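Side-chain contacts in malonyl acyl carrier protein transacylase (Streptococcus pneumoniae, PDB 3IM8), which probably transfers the malonyl group from malonyl-CoA to holo-acyl carrier protein, a step of fatty acid synthesis: residues I72-Q77 with L103-A108; D84-L89 with Y94-A99; P225-T230 with Y255-V260. All coordinates share one frame; numbering follows the deposited sequence.

Contact 1 (I72-Q77 with L103-A108)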
loop_
_atom_site.group_PDB
_atom_site.type_symbol
_atom_site.label_atom_id
_atom_site.label_comp_id
_atom_site.label_asym_id
_atom_site.label_seq_id
_atom_site.Cartn_x
_atom_site.Cartn_y
_atom_site.Cartn_z
ATOM N N ILE A 72 6.042 -6.223 12.465
ATOM C CA ILE A 72 5.513 -7.566 12.194
ATOM C C ILE A 72 6.478 -8.376 11.288
ATOM O O ILE A 72 6.756 -9.568 11.512
ATOM C CB ILE A 72 4.089 -7.506 11.582
ATOM C CG1 ILE A 72 3.114 -6.912 12.601
ATOM C CG2 ILE A 72 3.622 -8.920 11.230
ATOM C CD1 ILE A 72 1.775 -6.638 12.094
ATOM N N TYR A 73 7.004 -7.733 10.276
ATOM C CA TYR A 73 7.995 -8.406 9.403
ATOM C C TYR A 73 9.218 -8.806 10.206
ATOM O O TYR A 73 9.658 -9.957 10.098
ATOM C CB TYR A 73 8.372 -7.498 8.228
ATOM C CG TYR A 73 9.795 -7.605 7.743
ATOM C CD1 TYR A 73 10.185 -8.616 6.894
ATOM C CD2 TYR A 73 10.744 -6.637 8.104
ATOM C CE1 TYR A 73 11.530 -8.700 6.459
ATOM C CE2 TYR A 73 12.038 -6.693 7.684
ATOM C CZ TYR A 73 12.437 -7.714 6.864
ATOM O OH TYR A 73 13.774 -7.731 6.441
ATOM N N ARG A 74 9.724 -7.888 11.050
ATOM C CA ARG A 74 10.868 -8.174 11.901
ATOM C C ARG A 74 10.594 -9.317 12.880
ATOM O O ARG A 74 11.476 -10.152 13.133
ATOM C CB ARG A 74 11.373 -6.924 12.644
ATOM C CG ARG A 74 12.157 -5.981 11.797
ATOM C CD ARG A 74 12.422 -4.679 12.538
ATOM N NE ARG A 74 13.280 -3.759 11.793
ATOM C CZ ARG A 74 13.790 -2.652 12.322
ATOM N NH1 ARG A 74 13.523 -2.353 13.592
ATOM N NH2 ARG A 74 14.602 -1.871 11.595
ATOM N N LEU A 75 9.365 -9.389 13.395
ATOM C CA LEU A 75 8.960 -10.530 14.216
ATOM C C LEU A 75 9.023 -11.850 13.427
ATOM O O LEU A 75 9.621 -12.835 13.916
ATOM C CB LEU A 75 7.581 -10.305 14.862
ATOM C CG LEU A 75 6.948 -11.446 15.691
ATOM C CD1 LEU A 75 7.873 -12.020 16.766
ATOM C CD2 LEU A 75 5.634 -11.016 16.315
ATOM N N LEU A 76 8.405 -11.868 12.238
ATOM C CA LEU A 76 8.466 -13.007 11.346
ATOM C C LEU A 76 9.941 -13.434 11.118
ATOM O O LEU A 76 10.243 -14.639 11.185
ATOM C CB LEU A 76 7.726 -12.731 10.010
ATOM C CG LEU A 76 6.185 -12.655 10.048
ATOM C CD1 LEU A 76 5.611 -12.910 8.723
ATOM C CD2 LEU A 76 5.626 -13.706 11.014
ATOM N N GLN A 77 10.846 -12.465 10.926
ATOM C CA GLN A 77 12.277 -12.750 10.783
ATOM C C GLN A 77 12.877 -13.509 11.973
ATOM O O GLN A 77 13.607 -14.490 11.784
ATOM C CB GLN A 77 13.096 -11.485 10.525
ATOM C CG GLN A 77 12.962 -10.916 9.124
ATOM C CD GLN A 77 13.959 -9.835 8.872
ATOM O OE1 GLN A 77 13.988 -8.795 9.563
ATOM N NE2 GLN A 77 14.768 -10.035 7.850
ATOM N N LEU A 103 15.779 0.679 1.935
ATOM C CA LEU A 103 15.473 1.882 2.733
ATOM C C LEU A 103 15.694 1.649 4.238
ATOM O O LEU A 103 15.171 0.669 4.789
ATOM C CB LEU A 103 14.035 2.336 2.423
ATOM C CG LEU A 103 13.331 3.463 3.192
ATOM C CD1 LEU A 103 14.115 4.740 3.086
ATOM C CD2 LEU A 103 11.926 3.609 2.569
ATOM N N ASP A 104 16.481 2.519 4.890
ATOM C CA ASP A 104 16.682 2.447 6.351
ATOM C C ASP A 104 15.340 2.678 7.086
ATOM O O ASP A 104 14.512 3.496 6.662
ATOM C CB ASP A 104 17.746 3.463 6.831
ATOM C CG ASP A 104 17.804 3.609 8.377
ATOM O OD1 ASP A 104 18.411 2.746 9.054
ATOM O OD2 ASP A 104 17.257 4.599 8.934
ATOM N N PHE A 105 15.131 1.943 8.167
ATOM C CA PHE A 105 13.864 2.020 8.836
ATOM C C PHE A 105 13.558 3.430 9.373
ATOM O O PHE A 105 12.462 3.979 9.128
ATOM C CB PHE A 105 13.805 1.011 9.973
ATOM C CG PHE A 105 12.602 1.169 10.821
ATOM C CD1 PHE A 105 11.341 1.076 10.258
ATOM C CD2 PHE A 105 12.723 1.424 12.185
ATOM C CE1 PHE A 105 10.172 1.205 11.052
ATOM C CE2 PHE A 105 11.597 1.580 12.967
ATOM C CZ PHE A 105 10.305 1.471 12.386
ATOM N N GLU A 106 14.501 4.004 10.118
ATOM C CA GLU A 106 14.343 5.368 10.645
ATOM C C GLU A 106 14.163 6.435 9.545
ATOM O O GLU A 106 13.348 7.361 9.680
ATOM C CB GLU A 106 15.502 5.687 11.619
ATOM C CG GLU A 106 15.292 4.976 12.942
ATOM C CD GLU A 106 16.511 4.912 13.843
ATOM O OE1 GLU A 106 17.503 4.239 13.469
ATOM O OE2 GLU A 106 16.461 5.452 14.966
ATOM N N ASP A 107 14.892 6.287 8.444
ATOM C CA ASP A 107 14.653 7.102 7.247
ATOM C C ASP A 107 13.196 6.974 6.725
ATOM O O ASP A 107 12.572 7.973 6.352
ATOM C CB ASP A 107 15.586 6.660 6.120
ATOM C CG ASP A 107 16.986 7.226 6.263
ATOM O OD1 ASP A 107 17.167 8.107 7.120
ATOM O OD2 ASP A 107 17.913 6.748 5.547
ATOM N N ALA A 108 12.698 5.728 6.685
ATOM C CA ALA A 108 11.371 5.419 6.175
ATOM C C ALA A 108 10.333 6.144 7.015
ATOM O O ALA A 108 9.448 6.795 6.505
ATOM C CB ALA A 108 11.131 3.912 6.251
#

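Contact 2 (D84-L89 with Y94-A99)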
loop_
_atom_site.group_PDB
_atom_site.type_symbol
_atom_site.label_atom_id
_atom_site.label_comp_id
_atom_site.label_asym_id
_atom_site.label_seq_id
_atom_site.Cartn_x
_atom_site.Cartn_y
_atom_site.Cartn_z
ATOM N N ASP A 84 11.650 -14.033 -0.070
ATOM C CA ASP A 84 12.474 -14.095 -1.284
ATOM C C ASP A 84 12.215 -12.910 -2.208
ATOM O O ASP A 84 13.078 -12.512 -3.026
ATOM C CB ASP A 84 12.234 -15.440 -2.013
ATOM C CG ASP A 84 12.616 -16.638 -1.129
ATOM O OD1 ASP A 84 13.802 -16.752 -0.816
ATOM O OD2 ASP A 84 11.742 -17.403 -0.679
ATOM N N MET A 85 11.018 -12.346 -2.084
ATOM C CA MET A 85 10.605 -11.143 -2.841
ATOM C C MET A 85 9.613 -10.373 -1.983
ATOM O O MET A 85 8.922 -10.977 -1.158
ATOM C CB MET A 85 9.910 -11.498 -4.177
ATOM C CG MET A 85 10.732 -12.334 -5.122
ATOM S SD MET A 85 10.029 -12.485 -6.778
ATOM C CE MET A 85 9.960 -10.809 -7.287
ATOM N N VAL A 86 9.518 -9.062 -2.188
ATOM C CA VAL A 86 8.531 -8.237 -1.477
ATOM C C VAL A 86 7.750 -7.316 -2.412
ATOM O O VAL A 86 8.184 -7.062 -3.505
ATOM C CB VAL A 86 9.157 -7.375 -0.348
ATOM C CG1 VAL A 86 9.840 -8.259 0.710
ATOM C CG2 VAL A 86 10.129 -6.314 -0.927
ATOM N N ALA A 87 6.624 -6.780 -1.913
ATOM C CA ALA A 87 5.822 -5.756 -2.564
ATOM C C ALA A 87 4.918 -5.238 -1.439
ATOM O O ALA A 87 4.768 -5.896 -0.395
ATOM C CB ALA A 87 4.955 -6.370 -3.706
ATOM N N GLY A 88 4.319 -4.076 -1.645
ATOM C CA GLY A 88 3.408 -3.511 -0.640
ATOM C C GLY A 88 2.469 -2.550 -1.346
ATOM O O GLY A 88 2.839 -1.976 -2.379
ATOM N N LEU A 89 1.265 -2.377 -0.801
ATOM C CA LEU A 89 0.249 -1.537 -1.436
ATOM C C LEU A 89 0.481 -0.089 -1.079
ATOM O O LEU A 89 0.239 0.329 0.057
ATOM C CB LEU A 89 -1.173 -1.963 -1.030
ATOM C CG LEU A 89 -2.363 -1.150 -1.542
ATOM C CD1 LEU A 89 -2.620 -1.523 -2.983
ATOM C CD2 LEU A 89 -3.637 -1.391 -0.645
ATOM N N TYR A 94 6.728 1.215 0.886
ATOM C CA TYR A 94 7.826 1.766 1.702
ATOM C C TYR A 94 8.244 0.778 2.759
ATOM O O TYR A 94 9.435 0.595 3.030
ATOM C CB TYR A 94 7.458 3.108 2.347
ATOM C CG TYR A 94 7.431 4.262 1.396
ATOM C CD1 TYR A 94 6.392 4.403 0.480
ATOM C CD2 TYR A 94 8.461 5.196 1.384
ATOM C CE1 TYR A 94 6.366 5.498 -0.411
ATOM C CE2 TYR A 94 8.439 6.300 0.502
ATOM C CZ TYR A 94 7.398 6.439 -0.373
ATOM O OH TYR A 94 7.354 7.507 -1.219
ATOM N N SER A 95 7.251 0.124 3.348
ATOM C CA SER A 95 7.498 -0.993 4.302
ATOM C C SER A 95 8.356 -2.100 3.652
ATOM O O SER A 95 9.288 -2.596 4.266
ATOM C CB SER A 95 6.158 -1.589 4.784
ATOM O OG SER A 95 5.307 -0.598 5.345
ATOM N N ALA A 96 7.981 -2.454 2.408
ATOM C CA ALA A 96 8.666 -3.401 1.513
ATOM C C ALA A 96 10.077 -2.913 1.144
ATOM O O ALA A 96 11.019 -3.701 1.086
ATOM C CB ALA A 96 7.876 -3.531 0.326
ATOM N N LEU A 97 10.234 -1.607 0.916
ATOM C CA LEU A 97 11.578 -1.015 0.712
ATOM C C LEU A 97 12.465 -1.221 1.913
ATOM O O LEU A 97 13.647 -1.534 1.751
ATOM C CB LEU A 97 11.524 0.481 0.347
ATOM C CG LEU A 97 11.166 0.706 -1.136
ATOM C CD1 LEU A 97 10.807 2.196 -1.373
ATOM C CD2 LEU A 97 12.289 0.229 -2.101
ATOM N N VAL A 98 11.905 -1.060 3.102
ATOM C CA VAL A 98 12.616 -1.359 4.362
ATOM C C VAL A 98 12.955 -2.846 4.480
ATOM O O VAL A 98 14.116 -3.209 4.724
ATOM C CB VAL A 98 11.862 -0.875 5.622
ATOM C CG1 VAL A 98 12.554 -1.409 6.946
ATOM C CG2 VAL A 98 11.816 0.647 5.655
ATOM N N ALA A 99 11.965 -3.709 4.245
ATOM C CA ALA A 99 12.213 -5.137 4.283
ATOM C C ALA A 99 13.214 -5.592 3.218
ATOM O O ALA A 99 13.938 -6.534 3.439
ATOM C CB ALA A 99 10.898 -5.903 4.170
#

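Contact 3 (P225-T230 with Y255-V260)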
loop_
_atom_site.group_PDB
_atom_site.type_symbol
_atom_site.label_atom_id
_atom_site.label_comp_id
_atom_site.label_asym_id
_atom_site.label_seq_id
_atom_site.Cartn_x
_atom_site.Cartn_y
_atom_site.Cartn_z
ATOM N N PRO A 225 14.637 -8.894 -3.953
ATOM C CA PRO A 225 13.954 -8.215 -5.022
ATOM C C PRO A 225 12.605 -7.674 -4.527
ATOM O O PRO A 225 11.919 -8.348 -3.739
ATOM C CB PRO A 225 13.752 -9.293 -6.091
ATOM C CG PRO A 225 14.760 -10.428 -5.723
ATOM C CD PRO A 225 14.898 -10.322 -4.226
ATOM N N LEU A 226 12.276 -6.461 -4.970
ATOM C CA LEU A 226 10.985 -5.782 -4.685
ATOM C C LEU A 226 10.263 -5.520 -6.011
ATOM O O LEU A 226 10.861 -4.996 -6.935
ATOM C CB LEU A 226 11.220 -4.468 -3.943
ATOM C CG LEU A 226 9.979 -3.579 -3.674
ATOM C CD1 LEU A 226 10.192 -2.792 -2.441
ATOM C CD2 LEU A 226 9.703 -2.578 -4.795
ATOM N N VAL A 227 8.988 -5.918 -6.115
ATOM C CA VAL A 227 8.153 -5.637 -7.284
ATOM C C VAL A 227 7.404 -4.320 -7.070
ATOM O O VAL A 227 6.552 -4.212 -6.179
ATOM C CB VAL A 227 7.200 -6.816 -7.574
ATOM C CG1 VAL A 227 6.372 -6.555 -8.805
ATOM C CG2 VAL A 227 8.015 -8.115 -7.761
ATOM N N GLY A 228 7.737 -3.292 -7.855
ATOM C CA GLY A 228 7.142 -1.975 -7.633
ATOM C C GLY A 228 5.726 -1.813 -8.142
ATOM O O GLY A 228 5.323 -2.421 -9.126
ATOM N N ASN A 229 4.963 -0.960 -7.470
ATOM C CA ASN A 229 3.559 -0.692 -7.793
ATOM C C ASN A 229 3.351 -0.098 -9.187
ATOM O O ASN A 229 2.396 -0.442 -9.918
ATOM C CB ASN A 229 3.000 0.300 -6.748
ATOM C CG ASN A 229 2.680 -0.351 -5.391
ATOM O OD1 ASN A 229 2.696 -1.605 -5.199
ATOM N ND2 ASN A 229 2.359 0.493 -4.459
ATOM N N THR A 230 4.262 0.807 -9.543
ATOM C CA THR A 230 4.077 1.670 -10.720
ATOM C C THR A 230 4.313 0.877 -12.008
ATOM O O THR A 230 3.408 0.807 -12.887
ATOM C CB THR A 230 4.960 2.948 -10.625
ATOM O OG1 THR A 230 4.733 3.581 -9.366
ATOM C CG2 THR A 230 4.665 3.891 -11.756
ATOM N N TYR A 255 -2.272 -6.747 -9.418
ATOM C CA TYR A 255 -2.341 -8.129 -9.954
ATOM C C TYR A 255 -1.204 -8.444 -10.899
ATOM O O TYR A 255 -0.701 -9.563 -10.913
ATOM C CB TYR A 255 -3.712 -8.497 -10.549
ATOM C CG TYR A 255 -4.205 -7.694 -11.745
ATOM C CD1 TYR A 255 -5.185 -6.707 -11.588
ATOM C CD2 TYR A 255 -3.728 -7.961 -13.042
ATOM C CE1 TYR A 255 -5.675 -5.986 -12.675
ATOM C CE2 TYR A 255 -4.203 -7.250 -14.138
ATOM C CZ TYR A 255 -5.180 -6.266 -13.944
ATOM O OH TYR A 255 -5.654 -5.561 -15.002
ATOM N N GLU A 256 -0.774 -7.429 -11.661
ATOM C CA GLU A 256 0.383 -7.598 -12.547
ATOM C C GLU A 256 1.617 -7.882 -11.735
ATOM O O GLU A 256 2.438 -8.705 -12.138
ATOM C CB GLU A 256 0.628 -6.340 -13.345
ATOM C CG GLU A 256 -0.414 -6.110 -14.423
ATOM C CD GLU A 256 -0.343 -4.696 -14.921
ATOM O OE1 GLU A 256 -1.399 -3.969 -14.810
ATOM O OE2 GLU A 256 0.794 -4.333 -15.356
ATOM N N SER A 257 1.753 -7.188 -10.601
ATOM C CA SER A 257 2.850 -7.446 -9.673
ATOM C C SER A 257 2.829 -8.887 -9.107
ATOM O O SER A 257 3.889 -9.502 -8.939
ATOM C CB SER A 257 2.843 -6.420 -8.533
ATOM O OG SER A 257 2.950 -5.126 -9.080
ATOM N N ILE A 258 1.642 -9.396 -8.779
ATOM C CA ILE A 258 1.498 -10.775 -8.286
ATOM C C ILE A 258 1.883 -11.776 -9.396
ATOM O O ILE A 258 2.473 -12.833 -9.120
ATOM C CB ILE A 258 0.068 -11.090 -7.789
ATOM C CG1 ILE A 258 -0.342 -10.237 -6.581
ATOM C CG2 ILE A 258 -0.019 -12.589 -7.382
ATOM C CD1 ILE A 258 0.502 -10.481 -5.317
ATOM N N GLY A 259 1.551 -11.444 -10.638
ATOM C CA GLY A 259 2.019 -12.223 -11.826
ATOM C C GLY A 259 3.536 -12.283 -12.048
ATOM O O GLY A 259 4.064 -13.332 -12.370
ATOM N N VAL A 260 4.243 -11.158 -11.880
ATOM C CA VAL A 260 5.694 -11.149 -11.800
ATOM C C VAL A 260 6.246 -12.065 -10.680
ATOM O O VAL A 260 7.243 -12.795 -10.904
ATOM C CB VAL A 260 6.264 -9.692 -11.637
ATOM C CG1 VAL A 260 7.751 -9.695 -11.234
ATOM C CG2 VAL A 260 6.056 -8.873 -12.938
HETATM O O HOH W 1 3.874 -3.894 -6.597
#

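Contact 1 (I72-Q77 with L103-A108)
Arg-74 sets CG anti to its carbonyl carbon (chi1 -76°) and then runs out almost fully extended to NE. This carries its guanidinium across to Phe-105, whose CG stands beside its own carbonyl carbon (chi1 172°). The long arm is needed, because the CA atoms of Arg-74 and Phe-105 are 11.1 Å apart. NH2 does most of the touching. It lies 3.4 Å from Phe-105 CB and 3.7 Å from Phe-105 CG, at the root of the ring. NH1 comes no closer than 4.1 Å to Phe-105 CD2. The guanidinium and ring planes are turned 55° apart, so the two flat groups meet obliquely and do not stack.

The contact joins the C-terminal part of helix 58-78 to the first turn of helix 105-122. Asp-104 is the N-cap of the second helix. Its OD2 accepts from Asp-107 N at 2.9 Å, a capping bond that satisfies a backbone N-H of the first turn. Helix 27-40 also takes part: Thr-32 OG1 is hydrogen-bonded to Arg-74 NH1, and Thr-32 packs on Phe-105. Thr-32 thus touches both partners.

Asp-104 OD1 is 6.5 Å from Arg-74 NH2. The opposite charges may attract at this range, but they form no salt bridge. Phe-105 is buried, while Arg-74 is partly exposed. The cation thus borders the aromatic side chain at CB and the adjoining corner of the ring, through van der Waals contact, while NH1 is hydrogen-bonded to Thr-32 OG1.

Contact 2 (D84-L89 with Y94-A99)
The peptide group between Ala-87 and Gly-88 turns one face to Ala-96. Ala-96 CB stands almost straight above that face, 3.8 Å from Ala-87 C and 4.1 Å from Gly-88 N. At the edge of the strand, a backbone hydrogen bond joins Ala-87 to Phe-6. A second flat group is the carbonyl of Ala-96. Val-86 CG2 approaches its O at 3.4 Å, obliquely and well above the carbonyl plane. That oxygen is also hydrogen-bonded to Ser-100 OG.

Strand 85-88 leads through a tight turn into helix 92-99, and the two pack nearly antiparallel at 157°, with axes 6.6 Å apart. Gly-88, Ser-90 and Gly-92 fit the GxSxG pattern of a nucleophile elbow, with Ser-90 as the probable nucleophile. Gly-88 has no side chain on the helix side, and the small Ala-96 comes close there.

Two residues before Gly-88, Val-86 faces the helix with both methyls. CG2 sits between the backbone N and the carbonyl carbon and meets Ala-96 CB at 3.8 Å. CG1 reaches Ala-99 CB at 4.3 Å. Phe-8 of strand 4-8 touches Val-86, Ala-96 and Ala-99.

Contact 3 (P225-T230 with Y255-V260)
Val-227 and Ser-257 bring a loop segment against a helix. Residues 225-230 run along the outer edge of strand 85-88 in the parallel sheet of the acyl transferase domain. Helix 254-263 packs on this segment. The CA atoms of Val-227 and Ser-257 are 6.1 Å apart.

From CA, the CB of Val-227 heads toward the helix and splits into two methyls with different neighbours. CG1 lies anti to the backbone N (chi1 -178°). It presses on Ser-257 CB at 3.5 Å and is 3.7 Å from Ser-257 OG, so it touches both side-chain atoms of the serine. CG2 meets Val-260 CG1 at 3.8 Å, one helical turn further on. The side chains of the two valines run past one another in opposite senses. Val-227 is also touched by Met-85 of the strand.

The polar side of the contact is arranged around Ser-257 OG. This hydroxyl is hydrogen-bonded to Arg-253 O, just ahead of the helix. Gly-228 O is nearby, 3.6 Å from Ser-257 OG. A water bridges the two segments and gives a hydrogen bond to the carbonyl of the buried Val-227. It gives one hydrogen to Val-227 O at 2.7 Å and the other to Ser-257 OG at 2.9 Å.

Overall arrangement
Contact 2 lies between the others, its centre about 9 Å from that of contact 1 and about 10 Å from that of contact 3; the centres of contacts 1 and 3 are about 20 Å apart. Probable hydrogen bonds join contacts 1 and 2, Leu-103 N to Leu-97 O (3.1 Å) and Tyr-73 OH to Ala-99 O (3.2 Å), and contacts 2 and 3, Val-86 N to Pro-225 O (2.9 Å) and Val-86 O to Val-227 N (3.0 Å). Gly-88 is about 7 Å from the side chain of Ser-90 and about 10 Å from that of His-199, the predicted active-site residues; Gly-228 is about 11 Å from both. Contact 1 lies away from this site.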